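Local coordinates for protein endoglucanase (Komagataeibacter sucrofermentans, PDB 6VC5) that probably hydrolyses internal beta-1,4-glucosidic linkages in cellulose and related beta-glucans, as a family 8 glycoside hydrolase, at residues Pro196-Ser201 against Tyr221-Val226; His32-Gly37 against Asp93-Leu98. All coordinates share one frame; numbering follows the deposited sequence.

Interaction 1. Residues Pro196-Ser201 against Tyr221-Val226; sequences PPDWLS and YDAIRV
Pro196 meets Ala223 and Val226 with the outer part of its ring: CG rests 4.3 Å from Val226 CG1, and the methyl of Ala223 lies close by. That same methyl sits 3.6 Å from Pro196 O, a carbonyl buried here without a hydrogen-bonding partner in the model. Pro197 adds little beyond its carbonyl oxygen, again beside the Ala223 methyl. Asp198 carries the polar part of the contact. Its CG is turned away from its own carbonyl carbon (chi1 -66°), which sends OD1 across to the type I turn running from Asp222 to Arg225. The N-H of Ala223 meets OD1 at 2.9 Å, nearly along the C-O axis and fairly straight at 159°, while Asp222 N gives the same oxygen a weak, bent second bond of 3.4 Å. The other oxygen, OD2, is held by Ser220. With an alanine here, Ala223 N-H would probably be left without its acceptor and Ser220 without its carboxylate mate, so the turn would be tied less firmly to 196-201. The two aspartate side chains cross almost perpendicularly, Asp222 CB passing 3.5 Å from Asp198 OD1, and Asn153 takes the OD2 of Asp222. Trp199 joins in through water: NE1 donates to one lying in the plane of the indole at its edge, 2.7 Å away, and this water donates to Asp222 OD1 at 3.1 Å. Beyond Trp199, whose ring stacks on Trp215, the chain enters strand 200-203, the middle strand of a three-stranded antiparallel sheet between 149-152 and 209-211. The other segment leads instead into helix 225-232, with Ile224 on Trp248 of helix 238-251 and Arg225 against helix 300-313.

Interaction 2. Residues His32-Gly37 against Asp93-Leu98; sequences HSEGQG and DLLIAL
Glu34 and Leu95 lie side by side and point the same way, with Glu34 CG 4.0 Å from Leu95 CD1. The glutamate carbon chain is extended, CG opposite its backbone N (chi1 178°); its CG methylene makes the apolar contact, and the carboxylate runs on to the hydroxyl of Tyr38. Ile96 comes in across the neighbouring helix, its CG1 anti to its own carbonyl carbon (chi1 -69°): CG1 presses on the backbone at Gly37 CA, 3.6 Å away, and CD1 extends to Ser33 O at 3.7 Å. Gly37, having no side chain, lets the two backbones come within 4.4 Å, measured from its CA to Ile96 CA, and Leu95 CB settles against the same glycine. The helical segments 33-37 and 93-98 run nearly parallel, their axes 8.0 Å apart at closest approach and inclined by 21°, consistent with neighbouring helices in the (alpha/alpha)6 barrel of family 8 enzymes. At the N-terminal end of helix 33-46 the contact turns polar, where one water links Ser33 OG, at 2.7 Å, to Asp93 OD1, at 2.9 Å. Asp93 is fixed further by Phe71 N on OD1 and Asn88 on OD2, and Phe71 also packs against Ser33 and Ile96.

How the interactions relate
Both contacts are buried within the stretch of chain assigned to glycosyl hydrolase family 8, their centres about 18 Å apart, and they follow one another along the chain: interaction 2 is complete before interaction 1 begins. They share no helix or strand. Interaction 2 joins two nearly parallel helices, 33-46 and 90-106, whereas interaction 1 ties the loop entering strand 200-203 to the turn that leads into helix 225-232. In one of the two conformers of Arg225, NH1 lies 3.8 Å from Glu34 OE2, at most a long, weak and doubtful link. The contacts thus place an early and a later part of the chain near each other inside the fold, without that pair being what holds them there.

Interaction 1. Residues Pro196-Ser201 against Tyr221-Val226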
ATOM      1  N   PRO A 196       6.176  13.779  -1.531  1.00  6.88           N
ATOM      2  CA  PRO A 196       6.540  12.717  -2.467  1.00  6.96           C
ATOM      3  C   PRO A 196       5.536  12.635  -3.591  1.00  7.21           C
ATOM      4  O   PRO A 196       4.331  12.913  -3.391  1.00  8.21           O
ATOM      5  CB  PRO A 196       6.503  11.452  -1.592  1.00  8.87           C
ATOM      6  CG  PRO A 196       5.419  11.769  -0.564  1.00 10.62           C
ATOM      7  CD  PRO A 196       5.556  13.260  -0.297  1.00  9.44           C
ATOM      8  N   PRO A 197       5.948  12.258  -4.795  1.00  5.85           N
ATOM      9  CA  PRO A 197       5.000  12.081  -5.893  1.00  6.84           C
ATOM     10  C   PRO A 197       4.364  10.697  -5.840  1.00  6.52           C
ATOM     11  O   PRO A 197       4.883   9.757  -5.222  1.00  7.49           O
ATOM     12  CB  PRO A 197       5.892  12.197  -7.135  1.00  8.34           C
ATOM     13  CG  PRO A 197       7.189  11.588  -6.679  1.00  8.11           C
ATOM     14  CD  PRO A 197       7.333  11.938  -5.208  1.00  7.59           C
ATOM     15  N   ASP A 198       3.224  10.578  -6.532  1.00  6.11           N
ATOM     16  CA  ASP A 198       2.659   9.258  -6.803  1.00  4.02           C
ATOM     17  C   ASP A 198       3.686   8.359  -7.492  1.00  4.68           C
ATOM     18  O   ASP A 198       3.804   7.169  -7.160  1.00  6.41           O
ATOM     19  CB  ASP A 198       1.417   9.380  -7.694  1.00  6.75           C
ATOM     20  CG  ASP A 198       0.239  10.087  -7.019  1.00  8.98           C
ATOM     21  OD1 ASP A 198       0.040   9.964  -5.782  1.00  7.31           O
ATOM     22  OD2 ASP A 198      -0.531  10.746  -7.772  1.00 11.10           O
ATOM     23  N   TRP A 199       4.451   8.914  -8.436  1.00  5.05           N
ATOM     24  CA  TRP A 199       5.381   8.149  -9.269  1.00  3.91           C
ATOM     25  C   TRP A 199       6.682   8.930  -9.400  1.00  5.01           C
ATOM     26  O   TRP A 199       6.673  10.079  -9.869  1.00  6.14           O
ATOM     27  CB  TRP A 199       4.775   7.916 -10.658  1.00  5.96           C
ATOM     28  CG  TRP A 199       3.494   7.097 -10.622  1.00  7.00           C
ATOM     29  CD1 TRP A 199       2.206   7.571 -10.638  1.00  7.40           C
ATOM     30  CD2 TRP A 199       3.398   5.677 -10.570  1.00  6.74           C
ATOM     31  NE1 TRP A 199       1.318   6.524 -10.582  1.00  7.77           N
ATOM     32  CE2 TRP A 199       2.026   5.350 -10.549  1.00  8.53           C
ATOM     33  CE3 TRP A 199       4.340   4.645 -10.538  1.00  8.91           C
ATOM     34  CZ2 TRP A 199       1.576   4.022 -10.505  1.00  9.19           C
ATOM     35  CZ3 TRP A 199       3.893   3.330 -10.484  1.00  8.92           C
ATOM     36  CH2 TRP A 199       2.529   3.034 -10.470  1.00  9.26           C
ATOM     37  N   LEU A 200       7.795   8.299  -9.017  1.00  5.89           N
ATOM     38  CA  LEU A 200       9.125   8.895  -9.028  1.00  5.27           C
ATOM     39  C   LEU A 200       9.946   8.247 -10.135  1.00  6.88           C
ATOM     40  O   LEU A 200       9.804   7.050 -10.400  1.00  7.80           O
ATOM     41  CB  LEU A 200       9.812   8.622  -7.682  1.00  5.74           C
ATOM     42  CG  LEU A 200      11.221   9.163  -7.530  1.00  7.46           C
ATOM     43  CD1 LEU A 200      11.173  10.668  -7.320  1.00  7.87           C
ATOM     44  CD2 LEU A 200      11.898   8.473  -6.363  1.00 10.84           C
ATOM     45  N   SER A 201      10.799   9.032 -10.792  1.00  7.14           N
ATOM     46  CA  SER A 201      11.755   8.494 -11.756  1.00  8.53           C
ATOM     47  C   SER A 201      13.183   8.711 -11.257  1.00  7.80           C
ATOM     48  O   SER A 201      13.520   9.793 -10.757  1.00  9.29           O
ATOM     49  CB  SER A 201      11.570   9.177 -13.112  1.00 11.04           C
ATOM     50  OG  SER A 201      12.375   8.554 -14.100  1.00 17.33           O
ATOM     51  N   TYR A 221      -3.618   9.977  -4.875  1.00  6.06           N
ATOM     52  CA  TYR A 221      -4.239   8.799  -4.337  1.00  7.00           C
ATOM     53  C   TYR A 221      -3.295   7.649  -4.024  1.00  7.77           C
ATOM     54  O   TYR A 221      -3.626   6.793  -3.269  1.00  9.57           O
ATOM     55  CB  TYR A 221      -5.367   8.362  -5.267  1.00  9.17           C
ATOM     56  CG  TYR A 221      -6.421   9.417  -5.379  1.00 11.09           C
ATOM     57  CD1 TYR A 221      -7.416   9.492  -4.469  1.00 11.66           C
ATOM     58  CD2 TYR A 221      -6.382  10.364  -6.373  1.00 13.72           C
ATOM     59  CE1 TYR A 221      -8.375  10.457  -4.544  1.00 15.19           C
ATOM     60  CE2 TYR A 221      -7.340  11.354  -6.444  1.00 15.43           C
ATOM     61  CZ  TYR A 221      -8.333  11.384  -5.530  1.00 16.14           C
ATOM     62  OH  TYR A 221      -9.342  12.310  -5.527  1.00 19.82           O
ATOM     63  N   ASP A 222      -2.107   7.668  -4.618  1.00  8.04           N
ATOM     64  CA  ASP A 222      -1.052   6.731  -4.245  1.00  9.42           C
ATOM     65  C   ASP A 222      -0.191   7.261  -3.092  1.00  7.04           C
ATOM     66  O   ASP A 222      -0.037   6.624  -2.071  1.00  6.13           O
ATOM     67  CB  ASP A 222      -0.102   6.487  -5.432  1.00 11.15           C
ATOM     68  CG  ASP A 222      -0.739   5.725  -6.598  1.00 18.65           C
ATOM     69  OD1 ASP A 222      -1.461   6.347  -7.395  1.00 24.08           O
ATOM     70  OD2 ASP A 222      -0.458   4.533  -6.768  1.00 19.08           O
ATOM     71  N   ALA A 223       0.308   8.475  -3.266  1.00  5.47           N
ATOM     72  CA  ALA A 223       1.294   9.038  -2.366  1.00  5.88           C
ATOM     73  C   ALA A 223       0.775   9.265  -0.956  1.00  5.00           C
ATOM     74  O   ALA A 223       1.536   9.323  -0.043  1.00  4.78           O
ATOM     75  CB  ALA A 223       1.910  10.311  -2.935  1.00  7.03           C
ATOM     76  N   ILE A 224      -0.531   9.320  -0.804  1.00  5.55           N
ATOM     77  CA  ILE A 224      -1.098   9.619   0.492  1.00  6.90           C
ATOM     78  C   ILE A 224      -0.893   8.406   1.370  1.00  7.38           C
ATOM     79  O   ILE A 224      -0.758   8.585   2.563  1.00  8.18           O
ATOM     80  CB  ILE A 224      -2.634   9.837   0.370  1.00  7.36           C
ATOM     81  CG1 ILE A 224      -3.281  10.212   1.704  1.00  7.86           C
ATOM     82  CG2 ILE A 224      -3.307   8.574  -0.145  1.00  7.51           C
ATOM     83  CD1 ILE A 224      -2.828  11.556   2.206  1.00 10.84           C
ATOM     84  N   ARG A 225      -0.556   7.237   0.893  0.50  5.82           N
ATOM     85  CA  ARG A 225      -0.140   6.170   1.773  0.50  7.81           C
ATOM     86  C   ARG A 225       1.229   6.345   2.424  0.50  7.68           C
ATOM     87  O   ARG A 225       1.543   5.663   3.354  0.50 10.32           O
ATOM     88  CB  ARG A 225      -0.324   4.808   1.113  0.50  8.10           C
ATOM     89  CG  ARG A 225      -1.800   4.469   0.935  0.50  9.69           C
ATOM     90  CD  ARG A 225      -2.075   3.027   0.554  0.50 11.71           C
ATOM     91  NE  ARG A 225      -3.278   2.962  -0.279  0.50 14.54           N
ATOM     92  CZ  ARG A 225      -4.494   2.581   0.121  0.50 15.13           C
ATOM     93  NH1 ARG A 225      -5.476   2.600  -0.726  0.50 18.04           N
ATOM     94  NH2 ARG A 225      -4.731   2.167   1.344  0.50 18.82           N
ATOM     95  N   VAL A 226       2.087   7.123   1.794  1.00  6.63           N
ATOM     96  CA  VAL A 226       3.463   7.228   2.272  1.00  7.20           C
ATOM     97  C   VAL A 226       3.576   7.686   3.728  1.00  7.43           C
ATOM     98  O   VAL A 226       4.174   7.000   4.530  1.00  8.00           O
ATOM     99  CB  VAL A 226       4.346   8.092   1.337  1.00  6.36           C
ATOM    100  CG1 VAL A 226       5.716   8.345   1.958  1.00  9.01           C
ATOM    101  CG2 VAL A 226       4.502   7.382  -0.001  1.00  8.17           C
TER
HETATM  102  O   HOH W   1      -2.774   8.333  -7.930  1.00 25.23           O
HETATM  103  O   HOH W   2      -1.596   8.455 -10.129  1.00 31.71           O
HETATM  104  O   HOH W   3      -1.378   6.268 -10.454  1.00 29.87           O

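Interaction 2. Residues His32-Gly37 against Asp93-Leu98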
ATOM      1  N   HIS A  32      -8.707  -7.107  -7.632  1.00  8.80           N
ATOM      2  CA  HIS A  32      -7.290  -6.756  -7.750  1.00  9.03           C
ATOM      3  C   HIS A  32      -6.492  -7.472  -6.681  1.00  9.33           C
ATOM      4  O   HIS A  32      -7.027  -7.810  -5.653  1.00  7.99           O
ATOM      5  CB  HIS A  32      -7.080  -5.245  -7.559  1.00 12.35           C
ATOM      6  CG  HIS A  32      -7.705  -4.405  -8.620  1.00 16.87           C
ATOM      7  ND1 HIS A  32      -8.599  -3.406  -8.336  1.00 22.50           N
ATOM      8  CD2 HIS A  32      -7.565  -4.411  -9.964  1.00 19.85           C
ATOM      9  CE1 HIS A  32      -8.990  -2.834  -9.462  1.00 22.39           C
ATOM     10  NE2 HIS A  32      -8.379  -3.427 -10.465  1.00 19.04           N
ATOM     11  N   SER A  33      -5.206  -7.680  -6.919  1.00  7.09           N
ATOM     12  CA  SER A  33      -4.376  -8.254  -5.859  1.00  6.46           C
ATOM     13  C   SER A  33      -4.333  -7.341  -4.638  1.00  8.19           C
ATOM     14  O   SER A  33      -4.312  -7.822  -3.503  1.00  8.51           O
ATOM     15  CB  SER A  33      -2.961  -8.588  -6.363  1.00  7.88           C
ATOM     16  OG  SER A  33      -2.252  -7.419  -6.758  1.00  8.31           O
ATOM     17  N   GLU A  34      -4.347  -6.022  -4.844  1.00  7.49           N
ATOM     18  CA  GLU A  34      -4.357  -5.103  -3.714  1.00  8.49           C
ATOM     19  C   GLU A  34      -5.644  -5.256  -2.910  1.00  8.30           C
ATOM     20  O   GLU A  34      -5.621  -5.249  -1.676  1.00  9.13           O
ATOM     21  CB  GLU A  34      -4.201  -3.668  -4.228  1.00 12.07           C
ATOM     22  CG  GLU A  34      -4.237  -2.580  -3.163  1.00 16.36           C
ATOM     23  CD  GLU A  34      -4.139  -1.173  -3.756  1.00 18.54           C
ATOM     24  OE1 GLU A  34      -4.087  -1.045  -5.003  1.00 20.26           O
ATOM     25  OE2 GLU A  34      -4.107  -0.194  -2.972  1.00 19.78           O
ATOM     26  N   GLY A  35      -6.771  -5.433  -3.599  1.00  7.22           N
ATOM     27  CA  GLY A  35      -8.042  -5.598  -2.906  1.00  6.93           C
ATOM     28  C   GLY A  35      -8.144  -6.903  -2.137  1.00  6.47           C
ATOM     29  O   GLY A  35      -8.673  -6.939  -1.026  1.00  6.21           O
ATOM     30  N   GLN A  36      -7.678  -8.001  -2.731  1.00  6.48           N
ATOM     31  CA  GLN A  36      -7.647  -9.253  -1.977  1.00  6.13           C
ATOM     32  C   GLN A  36      -6.718  -9.110  -0.774  1.00  7.55           C
ATOM     33  O   GLN A  36      -7.016  -9.591   0.333  1.00  7.18           O
ATOM     34  CB  GLN A  36      -7.183 -10.399  -2.880  1.00  7.20           C
ATOM     35  CG  GLN A  36      -8.071 -10.667  -4.103  1.00  8.36           C
ATOM     36  CD  GLN A  36      -9.502 -10.994  -3.731  1.00  9.57           C
ATOM     37  OE1 GLN A  36     -10.424 -10.295  -4.131  1.00  9.60           O
ATOM     38  NE2 GLN A  36      -9.693 -12.067  -2.958  1.00  8.19           N
ATOM     39  N   GLY A  37      -5.609  -8.389  -0.967  1.00  7.60           N
ATOM     40  CA  GLY A  37      -4.688  -8.155   0.127  1.00  8.36           C
ATOM     41  C   GLY A  37      -5.316  -7.374   1.262  1.00  7.36           C
ATOM     42  O   GLY A  37      -5.102  -7.694   2.434  1.00  8.56           O
ATOM     43  N   ASP A  93       1.329  -7.712  -3.708  1.00  8.47           N
ATOM     44  CA  ASP A  93       2.152  -8.828  -3.241  1.00  8.12           C
ATOM     45  C   ASP A  93       2.521  -8.664  -1.765  1.00  6.55           C
ATOM     46  O   ASP A  93       2.398  -9.608  -0.966  1.00  6.16           O
ATOM     47  CB  ASP A  93       3.425  -8.936  -4.093  1.00  8.90           C
ATOM     48  CG  ASP A  93       3.151  -9.032  -5.604  1.00 12.84           C
ATOM     49  OD1 ASP A  93       2.150  -9.654  -6.020  1.00 14.95           O
ATOM     50  OD2 ASP A  93       3.974  -8.506  -6.391  1.00 13.83           O
ATOM     51  N   LEU A  94       2.952  -7.457  -1.373  1.00  6.47           N
ATOM     52  CA  LEU A  94       3.416  -7.227  -0.003  1.00  6.14           C
ATOM     53  C   LEU A  94       2.269  -7.207   1.004  1.00  6.88           C
ATOM     54  O   LEU A  94       2.455  -7.615   2.157  1.00  7.02           O
ATOM     55  CB  LEU A  94       4.186  -5.905   0.061  1.00  6.84           C
ATOM     56  CG  LEU A  94       5.576  -5.952  -0.565  1.00  8.45           C
ATOM     57  CD1 LEU A  94       6.164  -4.550  -0.588  1.00 11.05           C
ATOM     58  CD2 LEU A  94       6.515  -6.924   0.152  1.00  8.55           C
ATOM     59  N   LEU A  95       1.087  -6.733   0.596  1.00  5.74           N
ATOM     60  CA  LEU A  95      -0.076  -6.744   1.487  1.00  5.59           C
ATOM     61  C   LEU A  95      -0.557  -8.164   1.753  1.00  5.85           C
ATOM     62  O   LEU A  95      -0.872  -8.517   2.900  1.00  7.19           O
ATOM     63  CB  LEU A  95      -1.202  -5.907   0.877  1.00  7.29           C
ATOM     64  CG  LEU A  95      -0.986  -4.394   0.929  1.00 10.05           C
ATOM     65  CD1 LEU A  95      -1.904  -3.759  -0.109  1.00 11.45           C
ATOM     66  CD2 LEU A  95      -1.260  -3.837   2.320  1.00 11.98           C
ATOM     67  N   ILE A  96      -0.628  -8.988   0.700  1.00  5.24           N
ATOM     68  CA  ILE A  96      -1.010 -10.387   0.853  1.00  4.51           C
ATOM     69  C   ILE A  96      -0.018 -11.109   1.766  1.00  5.43           C
ATOM     70  O   ILE A  96      -0.408 -11.858   2.670  1.00  6.17           O
ATOM     71  CB  ILE A  96      -1.129 -11.045  -0.535  1.00  5.13           C
ATOM     72  CG1 ILE A  96      -2.333 -10.471  -1.290  1.00  6.77           C
ATOM     73  CG2 ILE A  96      -1.236 -12.550  -0.402  1.00  4.78           C
ATOM     74  CD1 ILE A  96      -2.377 -10.853  -2.776  1.00  9.19           C
ATOM     75  N   ALA A  97       1.284 -10.892   1.548  1.00  5.91           N
ATOM     76  CA  ALA A  97       2.291 -11.545   2.380  1.00  6.04           C
ATOM     77  C   ALA A  97       2.177 -11.129   3.846  1.00  5.56           C
ATOM     78  O   ALA A  97       2.255 -11.975   4.744  1.00  6.01           O
ATOM     79  CB  ALA A  97       3.690 -11.239   1.844  1.00  6.77           C
ATOM     80  N   LEU A  98       1.991  -9.832   4.111  1.00  6.10           N
ATOM     81  CA  LEU A  98       1.830  -9.386   5.496  1.00  6.79           C
ATOM     82  C   LEU A  98       0.606 -10.022   6.141  1.00  6.39           C
ATOM     83  O   LEU A  98       0.671 -10.489   7.286  1.00  6.67           O
ATOM     84  CB  LEU A  98       1.727  -7.862   5.558  1.00  7.55           C
ATOM     85  CG  LEU A  98       1.482  -7.269   6.948  1.00  7.45           C
ATOM     86  CD1 LEU A  98       2.609  -7.599   7.898  1.00  8.09           C
ATOM     87  CD2 LEU A  98       1.348  -5.766   6.797  1.00  8.60           C
TER
HETATM   88  O   HOH W   4       0.217  -8.255  -7.620  1.00  7.88           O